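PDB 4WES: nitrogenase molybdenum-iron protein alpha chain from Clostridium pasteurianum, which forms the nitrogenase component that carries the iron-molybdenum cofactor and, with the beta chain and the iron protein, reduces dinitrogen to ammonium. Local coordinates for residues Y208-L213 with L257-C262; K337-Y342 with P458-A463. All blocks are in the same frame, centred on the assembly; numbering follows the deposited sequence.

Contact 1 of 2, residues Y208-L213 with L257-C262; sequences YSINVL and LNLVQC. With ICS (iron-sulfur-molybdenum cluster with interstitial carbon), chain F.
N211 and N258 sit abreast on neighbouring parallel strands, 209-213 and 257-260, the two central strands of a four-stranded parallel sheet in a Rossmann-like alpha/beta domain of the NifD family. Backbone bonds alternate between the strands: N211 N gives to L257 O, N211 O takes L259 N, and L213 N reaches L259 O at 2.7 Å. Past the end of strand 257-260, Q261 N continues the series to L213 O at 3.0 Å, carrying the pairing to the residue just before the cluster ligand.

The polar side-chain bond lies on the face shared with L213 and V260. N211 ND2 donates to N258 OD1 at 2.9 Å, in the carbonyl plane of N258, with the two amide planes 31° apart. N211 and N258 share a first torsion that sets CG beside the backbone N (chi1 -63° in N211) and nearly equal second torsions, and the amides therefore lie side by side, pointing the same way. N211 ND2 also gives to A252 O and N211 OD1 accepts from N237, so this buried amide is gripped at both ends and its flip is fixed. L213 crosses N258, resting CD1 on the amide carbon CG at 3.5 Å, while helix 263-277 covers this face.

Apolar contacts occupy the other face. I210 CD1 meets L259 CD1 at 3.8 Å, and V212 CG2 approaches the same methyl; F303 and M299 of helix 289-303 pack against this layer.

At the C-terminal edge of the sheet, where active sites of such folds commonly lie, C262 takes the N-cap position of helix 263-277. With SG anti to the backbone N (chi1 176°), its side chain both caps a backbone N and reaches the cofactor, C262 SG binding the terminal iron, FE1, at 2.3 Å.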
ATOM      1  N   TYR A 208     -18.728 -46.886 -14.661  1.00 16.53           N
ATOM      2  CA  TYR A 208     -17.331 -46.553 -14.423  1.00 15.83           C
ATOM      3  C   TYR A 208     -17.119 -45.645 -13.224  1.00 13.38           C
ATOM      4  O   TYR A 208     -16.363 -44.673 -13.281  1.00 13.99           O
ATOM      5  CB  TYR A 208     -16.714 -45.929 -15.661  1.00 17.30           C
ATOM      6  CG  TYR A 208     -16.933 -46.756 -16.915  1.00 21.66           C
ATOM      7  CD1 TYR A 208     -16.451 -48.053 -17.018  1.00 27.53           C
ATOM      8  CD2 TYR A 208     -17.640 -46.241 -17.969  1.00 26.95           C
ATOM      9  CE1 TYR A 208     -16.654 -48.806 -18.162  1.00 42.83           C
ATOM     10  CE2 TYR A 208     -17.869 -46.983 -19.102  1.00 37.20           C
ATOM     11  CZ  TYR A 208     -17.376 -48.263 -19.188  1.00 37.72           C
ATOM     12  OH  TYR A 208     -17.599 -48.964 -20.344  1.00 71.65           O
ATOM     13  N   SER A 209     -17.793 -45.967 -12.133  1.00 12.92           N
ATOM     14  CA  SER A 209     -17.769 -45.133 -10.938  0.50 11.60           C
ATOM     15  C   SER A 209     -16.615 -45.493 -10.012  1.00 11.91           C
ATOM     16  O   SER A 209     -16.414 -46.653  -9.652  1.00 12.87           O
ATOM     17  CB  SER A 209     -19.093 -45.228 -10.179  0.50 12.28           C
ATOM     18  OG  SER A 209     -20.137 -44.473 -10.788  0.50 12.59           O
ATOM     19  N   ILE A 210     -15.864 -44.460  -9.647  1.00 11.40           N
ATOM     20  CA  ILE A 210     -14.752 -44.583  -8.713  1.00 10.82           C
ATOM     21  C   ILE A 210     -14.943 -43.537  -7.608  1.00 10.03           C
ATOM     22  O   ILE A 210     -15.589 -42.522  -7.793  1.00 11.18           O
ATOM     23  CB  ILE A 210     -13.400 -44.374  -9.432  1.00 11.62           C
ATOM     24  CG1 ILE A 210     -13.247 -42.963  -9.973  1.00 12.62           C
ATOM     25  CG2 ILE A 210     -13.255 -45.415 -10.516  1.00 13.02           C
ATOM     26  CD1 ILE A 210     -12.606 -42.003  -8.962  1.00 16.12           C
ATOM     27  N   ASN A 211     -14.308 -43.795  -6.463  1.00 10.12           N
ATOM     28  CA  ASN A 211     -14.128 -42.770  -5.436  1.00 10.24           C
ATOM     29  C   ASN A 211     -12.641 -42.506  -5.259  1.00  9.35           C
ATOM     30  O   ASN A 211     -11.841 -43.418  -5.392  1.00 10.14           O
ATOM     31  CB  ASN A 211     -14.624 -43.207  -4.078  1.00 10.72           C
ATOM     32  CG  ASN A 211     -16.112 -43.493  -4.015  1.00 10.34           C
ATOM     33  OD1 ASN A 211     -16.936 -42.827  -4.660  1.00 10.65           O
ATOM     34  ND2 ASN A 211     -16.451 -44.546  -3.250  1.00 10.99           N
ATOM     35  N   VAL A 212     -12.292 -41.254  -4.938  1.00  9.25           N
ATOM     36  CA  VAL A 212     -10.958 -40.949  -4.461  1.00  9.01           C
ATOM     37  C   VAL A 212     -11.012 -40.776  -2.955  1.00  8.91           C
ATOM     38  O   VAL A 212     -11.654 -39.863  -2.445  1.00 10.12           O
ATOM     39  CB  VAL A 212     -10.331 -39.731  -5.131  1.00 10.05           C
ATOM     40  CG1 VAL A 212      -8.864 -39.582  -4.700  1.00 11.66           C
ATOM     41  CG2 VAL A 212     -10.427 -39.814  -6.642  1.00 12.34           C
ATOM     42  N   LEU A 213     -10.411 -41.715  -2.244  1.00  9.69           N
ATOM     43  CA  LEU A 213     -10.424 -41.727  -0.786  1.00  9.54           C
ATOM     44  C   LEU A 213      -9.148 -41.093  -0.215  1.00  9.03           C
ATOM     45  O   LEU A 213      -8.037 -41.397  -0.684  1.00  9.63           O
ATOM     46  CB  LEU A 213     -10.526 -43.148  -0.250  1.00  9.72           C
ATOM     47  CG  LEU A 213     -11.770 -43.977  -0.603  1.00 11.17           C
ATOM     48  CD1 LEU A 213     -11.748 -45.274   0.182  1.00 11.74           C
ATOM     49  CD2 LEU A 213     -13.050 -43.200  -0.384  1.00 11.95           C
ATOM     50  N   LEU A 257     -14.809 -48.939  -7.595  1.00 11.99           N
ATOM     51  CA  LEU A 257     -13.421 -49.009  -7.185  1.00 11.44           C
ATOM     52  C   LEU A 257     -13.086 -47.802  -6.342  1.00 10.60           C
ATOM     53  O   LEU A 257     -13.356 -46.666  -6.746  1.00 11.69           O
ATOM     54  CB  LEU A 257     -12.494 -49.061  -8.424  1.00 12.04           C
ATOM     55  CG  LEU A 257     -10.986 -49.239  -8.156  1.00 12.58           C
ATOM     56  CD1 LEU A 257     -10.682 -50.589  -7.515  1.00 14.57           C
ATOM     57  CD2 LEU A 257     -10.255 -49.075  -9.475  1.00 14.07           C
ATOM     58  N   ASN A 258     -12.482 -48.066  -5.176  1.00 10.56           N
ATOM     59  CA  ASN A 258     -11.946 -47.009  -4.319  1.00 10.49           C
ATOM     60  C   ASN A 258     -10.453 -46.817  -4.597  1.00 11.00           C
ATOM     61  O   ASN A 258      -9.694 -47.793  -4.695  1.00 12.68           O
ATOM     62  CB  ASN A 258     -12.129 -47.384  -2.844  1.00 10.68           C
ATOM     63  CG  ASN A 258     -13.508 -47.065  -2.315  1.00 11.36           C
ATOM     64  OD1 ASN A 258     -14.074 -46.043  -2.676  1.00 11.65           O
ATOM     65  ND2 ASN A 258     -13.977 -47.864  -1.354  1.00 11.23           N
ATOM     66  N   LEU A 259     -10.051 -45.559  -4.720  1.00 10.06           N
ATOM     67  CA  LEU A 259      -8.655 -45.190  -4.943  1.00 10.42           C
ATOM     68  C   LEU A 259      -8.148 -44.553  -3.640  1.00 10.06           C
ATOM     69  O   LEU A 259      -8.655 -43.525  -3.242  1.00 14.26           O
ATOM     70  CB  LEU A 259      -8.536 -44.207  -6.082  1.00 10.08           C
ATOM     71  CG  LEU A 259      -9.278 -44.520  -7.379  1.00 12.99           C
ATOM     72  CD1 LEU A 259      -9.081 -43.409  -8.397  1.00 15.22           C
ATOM     73  CD2 LEU A 259      -8.917 -45.855  -7.959  1.00 13.74           C
ATOM     74  N   VAL A 260      -7.107 -45.088  -3.041  1.00  9.69           N
ATOM     75  CA  VAL A 260      -6.619 -44.588  -1.761  1.00  9.80           C
ATOM     76  C   VAL A 260      -5.362 -43.754  -1.976  1.00  9.08           C
ATOM     77  O   VAL A 260      -4.289 -44.295  -2.263  1.00 10.00           O
ATOM     78  CB  VAL A 260      -6.380 -45.751  -0.784  1.00  9.94           C
ATOM     79  CG1 VAL A 260      -5.688 -45.289   0.483  1.00 10.11           C
ATOM     80  CG2 VAL A 260      -7.697 -46.443  -0.439  1.00 10.36           C
ATOM     81  N   GLN A 261      -5.502 -42.437  -1.851  1.00  9.12           N
ATOM     82  CA  GLN A 261      -4.377 -41.514  -1.998  1.00  9.25           C
ATOM     83  C   GLN A 261      -3.608 -41.422  -0.665  1.00  8.88           C
ATOM     84  O   GLN A 261      -2.475 -41.851  -0.599  1.00 10.91           O
ATOM     85  CB  GLN A 261      -4.859 -40.134  -2.484  1.00  8.51           C
ATOM     86  CG  GLN A 261      -3.758 -39.076  -2.628  1.00  8.76           C
ATOM     87  CD  GLN A 261      -2.753 -39.420  -3.678  1.00  9.71           C
ATOM     88  OE1 GLN A 261      -3.126 -39.811  -4.790  1.00  9.98           O
ATOM     89  NE2 GLN A 261      -1.475 -39.230  -3.364  1.00  9.73           N
ATOM     90  N   CYS A 262      -4.255 -40.908   0.368  1.00  8.87           N
ATOM     91  CA  CYS A 262      -3.668 -40.927   1.699  1.00  8.78           C
ATOM     92  C   CYS A 262      -4.045 -42.227   2.408  1.00  9.21           C
ATOM     93  O   CYS A 262      -5.194 -42.379   2.869  1.00  9.86           O
ATOM     94  CB  CYS A 262      -4.139 -39.746   2.550  1.00  8.23           C
ATOM     95  SG  CYS A 262      -3.467 -39.899   4.195  1.00  8.76           S
TER
HETATM   96 FE1  ICS F 602      -3.177 -37.724   4.822  1.00  8.52          FE
HETATM   97 MO1  ICS F 602      -0.754 -31.595   7.048  1.00  7.47          MO
HETATM   98 FE2  ICS F 602      -2.955 -36.123   6.932  1.00  8.08          FE
HETATM   99 FE3  ICS F 602      -3.379 -35.079   4.508  1.00  8.15          FE
HETATM  100 FE4  ICS F 602      -1.053 -36.229   5.084  1.00  8.18          FE
HETATM  101 FE5  ICS F 602      -0.141 -33.969   5.935  1.00  7.79          FE
HETATM  102 FE6  ICS F 602      -2.066 -33.837   7.725  1.00  7.80          FE
HETATM  103 FE7  ICS F 602      -2.440 -32.824   5.370  1.00  7.73          FE
HETATM  104  CX  ICS F 602      -1.980 -34.720   5.905  1.00  8.35           C
HETATM  105  S1A ICS F 602      -1.641 -37.918   6.528  1.00  8.76           S
HETATM  106  S1B ICS F 602       0.097 -33.487   8.127  1.00  7.90           S
HETATM  107  S2A ICS F 602      -4.819 -36.429   5.670  1.00  8.61           S
HETATM  108  S2B ICS F 602      -3.175 -35.250   8.967  1.00  8.23           S
HETATM  109  S3A ICS F 602       1.084 -35.600   4.973  1.00  8.42           S
HETATM  110  S3B ICS F 602      -3.092 -31.909   7.312  1.00  7.64           S
HETATM  111  S4A ICS F 602      -2.233 -36.467   3.130  1.00  8.70           S
HETATM  112  S4B ICS F 602      -0.433 -32.074   4.779  1.00  7.77           S
HETATM  113  S5A ICS F 602      -3.973 -33.044   3.802  1.00  8.36           S

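Contact 2 of 2, residues K337-Y342 with P458-A463; sequences KTACLY and PDMFFA
D459 reaches across to K337 and T338 at the start of two parallel strands, 338-342 and 460-462. Its CB lies 3.4 Å from T338 O; a first torsion of -64° sets CG beside the backbone N of D459, and from there it packs on K337 CB. At the tip the oxygens divide their work: D459 OD2 accepts T338 N at 2.9 Å through its anti lone pair, whereas D459 OD1 takes a water proton. That water accepts from K337 NZ, so the opposite charges, 4.6 Å apart between K337 NZ and D459 OD1, are joined through solvent. Behind the carboxylate, D459 N gives a 3.3 Å bond to T338 OG1 and a weak one to T338 O.

Strand 460-462 is an outermost strand, within this chain, of a mixed five-stranded sheet in an alpha/beta domain, and strand 338-343 is its neighbour. Backbone bonds from C340 N to M460 O, F462 N to C340 O and Y342 N to F462 O hold the pair in register.

Helix 446-456 covers the face bearing C340 and F461. C340 CB stands over the F461 ring, 3.4 Å from its centroid in a CH-pi contact, and C340 SG makes an oblique sulfur-aromatic contact with the same ring; Y342 CB meets the ring edge. On the face packed by helix 492-507, A339 CB touches M460 CG at 3.6 Å and approaches the edge of the F462 ring.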
ATOM      1  N   LYS A 337      20.811 -32.565  -7.192  1.00 10.38           N
ATOM      2  CA  LYS A 337      20.597 -31.992  -5.878  1.00 11.33           C
ATOM      3  C   LYS A 337      20.020 -33.028  -4.932  1.00 10.55           C
ATOM      4  O   LYS A 337      19.535 -34.085  -5.355  1.00 12.63           O
ATOM      5  CB  LYS A 337      19.682 -30.789  -6.012  1.00 10.74           C
ATOM      6  CG  LYS A 337      20.331 -29.711  -6.841  1.00 12.47           C
ATOM      7  CD  LYS A 337      19.485 -28.509  -7.027  1.00 13.21           C
ATOM      8  CE  LYS A 337      20.069 -27.547  -8.004  1.00 15.53           C
ATOM      9  NZ  LYS A 337      21.306 -26.945  -7.456  1.00 18.21           N
ATOM     10  N   THR A 338      20.102 -32.748  -3.642  1.00 10.50           N
ATOM     11  CA  THR A 338      19.623 -33.656  -2.605  1.00 10.68           C
ATOM     12  C   THR A 338      18.496 -33.014  -1.796  1.00  9.48           C
ATOM     13  O   THR A 338      18.405 -31.794  -1.638  1.00 10.40           O
ATOM     14  CB  THR A 338      20.768 -34.057  -1.641  1.00 11.62           C
ATOM     15  OG1 THR A 338      21.281 -32.874  -1.039  1.00 12.96           O
ATOM     16  CG2 THR A 338      21.849 -34.814  -2.381  1.00 13.37           C
ATOM     17  N   ALA A 339      17.653 -33.894  -1.248  1.00 10.31           N
ATOM     18  CA  ALA A 339      16.460 -33.473  -0.519  1.00 10.38           C
ATOM     19  C   ALA A 339      16.241 -34.310   0.721  1.00 10.03           C
ATOM     20  O   ALA A 339      16.609 -35.496   0.781  1.00 10.10           O
ATOM     21  CB  ALA A 339      15.236 -33.552  -1.420  1.00 10.74           C
ATOM     22  N   CYS A 340      15.530 -33.702   1.672  1.00  9.08           N
ATOM     23  CA  CYS A 340      14.911 -34.415   2.793  1.00  9.42           C
ATOM     24  C   CYS A 340      13.399 -34.101   2.761  1.00  8.81           C
ATOM     25  O   CYS A 340      13.022 -33.019   2.349  1.00  9.63           O
ATOM     26  CB  CYS A 340      15.511 -33.956   4.118  1.00  9.70           C
ATOM     27  SG  CYS A 340      17.303 -33.987   4.219  1.00 12.57           S
ATOM     28  N   LEU A 341      12.613 -35.066   3.235  1.00  9.15           N
ATOM     29  CA  LEU A 341      11.162 -34.874   3.318  1.00  9.78           C
ATOM     30  C   LEU A 341      10.638 -35.245   4.679  1.00  9.60           C
ATOM     31  O   LEU A 341      10.849 -36.362   5.137  1.00 11.32           O
ATOM     32  CB  LEU A 341      10.404 -35.712   2.284  1.00 11.68           C
ATOM     33  CG  LEU A 341      10.764 -35.537   0.840  1.00 10.86           C
ATOM     34  CD1 LEU A 341      11.850 -36.454   0.395  1.00 15.22           C
ATOM     35  CD2 LEU A 341       9.548 -35.777  -0.038  1.00 12.08           C
ATOM     36  N   TYR A 342       9.864 -34.344   5.283  1.00  8.70           N
ATOM     37  CA  TYR A 342       9.266 -34.613   6.571  1.00  8.53           C
ATOM     38  C   TYR A 342       7.871 -34.017   6.624  1.00  8.30           C
ATOM     39  O   TYR A 342       7.722 -32.821   6.754  1.00  9.50           O
ATOM     40  CB  TYR A 342      10.107 -34.080   7.748  1.00  9.42           C
ATOM     41  CG  TYR A 342       9.518 -34.498   9.069  1.00  8.74           C
ATOM     42  CD1 TYR A 342       9.573 -35.823   9.454  1.00  9.07           C
ATOM     43  CD2 TYR A 342       8.872 -33.601   9.887  1.00  9.87           C
ATOM     44  CE1 TYR A 342       9.007 -36.254  10.637  1.00 10.39           C
ATOM     45  CE2 TYR A 342       8.304 -34.022  11.086  1.00  9.84           C
ATOM     46  CZ  TYR A 342       8.369 -35.344  11.458  1.00  9.69           C
ATOM     47  OH  TYR A 342       7.829 -35.785  12.654  1.00 10.85           O
ATOM     48  N   PRO A 458      21.825 -30.842   2.852  1.00 11.80           N
ATOM     49  CA  PRO A 458      20.942 -31.025   1.705  1.00 11.51           C
ATOM     50  C   PRO A 458      20.690 -29.725   0.965  1.00 11.05           C
ATOM     51  O   PRO A 458      20.742 -28.625   1.559  1.00 11.86           O
ATOM     52  CB  PRO A 458      19.637 -31.524   2.349  1.00 11.98           C
ATOM     53  CG  PRO A 458      19.640 -30.853   3.690  1.00 12.31           C
ATOM     54  CD  PRO A 458      21.101 -30.896   4.130  1.00 12.71           C
ATOM     55  N   ASP A 459      20.343 -29.829  -0.316  1.00 10.33           N
ATOM     56  CA  ASP A 459      19.953 -28.632  -1.075  1.00 10.35           C
ATOM     57  C   ASP A 459      18.562 -28.108  -0.729  1.00  9.97           C
ATOM     58  O   ASP A 459      18.272 -26.950  -0.970  1.00 11.47           O
ATOM     59  CB  ASP A 459      20.006 -28.915  -2.561  1.00 11.19           C
ATOM     60  CG  ASP A 459      21.392 -29.223  -3.043  1.00 12.08           C
ATOM     61  OD1 ASP A 459      22.199 -28.290  -3.112  1.00 18.20           O
ATOM     62  OD2 ASP A 459      21.719 -30.388  -3.281  1.00 12.04           O
ATOM     63  N   MET A 460      17.704 -28.984  -0.232  1.00  9.31           N
ATOM     64  CA  MET A 460      16.344 -28.596   0.073  1.00  9.48           C
ATOM     65  C   MET A 460      15.796 -29.534   1.136  1.00  8.95           C
ATOM     66  O   MET A 460      16.148 -30.702   1.194  1.00  9.97           O
ATOM     67  CB  MET A 460      15.489 -28.628  -1.201  1.00  9.41           C
ATOM     68  CG  MET A 460      15.302 -30.010  -1.792  1.00 10.62           C
ATOM     69  SD  MET A 460      14.786 -30.079  -3.507  1.00 11.02           S
ATOM     70  CE  MET A 460      16.378 -29.906  -4.302  1.00 12.70           C
ATOM     71  N   PHE A 461      14.871 -29.012   1.958  1.00  8.50           N
ATOM     72  CA  PHE A 461      14.279 -29.794   3.039  1.00  8.98           C
ATOM     73  C   PHE A 461      12.801 -29.446   3.068  1.00  8.79           C
ATOM     74  O   PHE A 461      12.428 -28.354   3.443  1.00 10.40           O
ATOM     75  CB  PHE A 461      14.990 -29.510   4.373  1.00  9.40           C
ATOM     76  CG  PHE A 461      14.798 -30.569   5.424  1.00  9.70           C
ATOM     77  CD1 PHE A 461      15.890 -31.083   6.114  1.00 10.89           C
ATOM     78  CD2 PHE A 461      13.527 -31.058   5.744  1.00 10.72           C
ATOM     79  CE1 PHE A 461      15.716 -32.052   7.050  1.00 11.98           C
ATOM     80  CE2 PHE A 461      13.362 -32.055   6.685  1.00 11.77           C
ATOM     81  CZ  PHE A 461      14.466 -32.544   7.335  1.00 12.34           C
ATOM     82  N   PHE A 462      11.984 -30.402   2.610  1.00  8.17           N
ATOM     83  CA  PHE A 462      10.528 -30.209   2.547  1.00  8.38           C
ATOM     84  C   PHE A 462       9.922 -30.539   3.906  1.00  8.88           C
ATOM     85  O   PHE A 462      10.174 -31.619   4.442  1.00  9.61           O
ATOM     86  CB  PHE A 462       9.925 -31.120   1.486  1.00  8.68           C
ATOM     87  CG  PHE A 462      10.383 -30.851   0.088  1.00  8.58           C
ATOM     88  CD1 PHE A 462      11.445 -31.541  -0.463  1.00  9.06           C
ATOM     89  CD2 PHE A 462       9.752 -29.908  -0.676  1.00  8.97           C
ATOM     90  CE1 PHE A 462      11.865 -31.304  -1.745  1.00  9.17           C
ATOM     91  CE2 PHE A 462      10.168 -29.658  -1.971  1.00  9.18           C
ATOM     92  CZ  PHE A 462      11.233 -30.331  -2.506  1.00  9.35           C
ATOM     93  N   ALA A 463       9.061 -29.650   4.412  1.00  8.12           N
ATOM     94  CA  ALA A 463       8.448 -29.879   5.721  1.00  8.20           C
ATOM     95  C   ALA A 463       7.173 -29.045   5.850  1.00  7.63           C
ATOM     96  O   ALA A 463       6.384 -28.994   4.879  1.00  8.03           O
ATOM     97  CB  ALA A 463       9.483 -29.662   6.848  1.00  9.18           C
TER
HETATM   98  O   HOH W   1      20.999 -26.142  -4.791  1.00 21.16           O

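In the fold
From the N terminus, contact 1 closes first: strand 209-215 leads through helix 221-232, strand 235-239 and helix 246-250 before 257-262 returns beside it. Strand 235-239 flanks 209-215 on the side away from 257-260. The chain then passes helix 263-277, strand 281-283 and the long helix 306-334 to contact 2, whose 115-residue loop includes strands 361-367 and 439-441 of the same sheet and ends beyond helix 446-456. The loops neither nest nor cross. Each contact pairs neighbouring strands within its own sheet; the centres of contacts 1 and 2 are 30 Å apart. Contact 1 supplies a cofactor ligand; the side chain of A463 in contact 2 lies about 6 Å from that of H482, the other protein ligand.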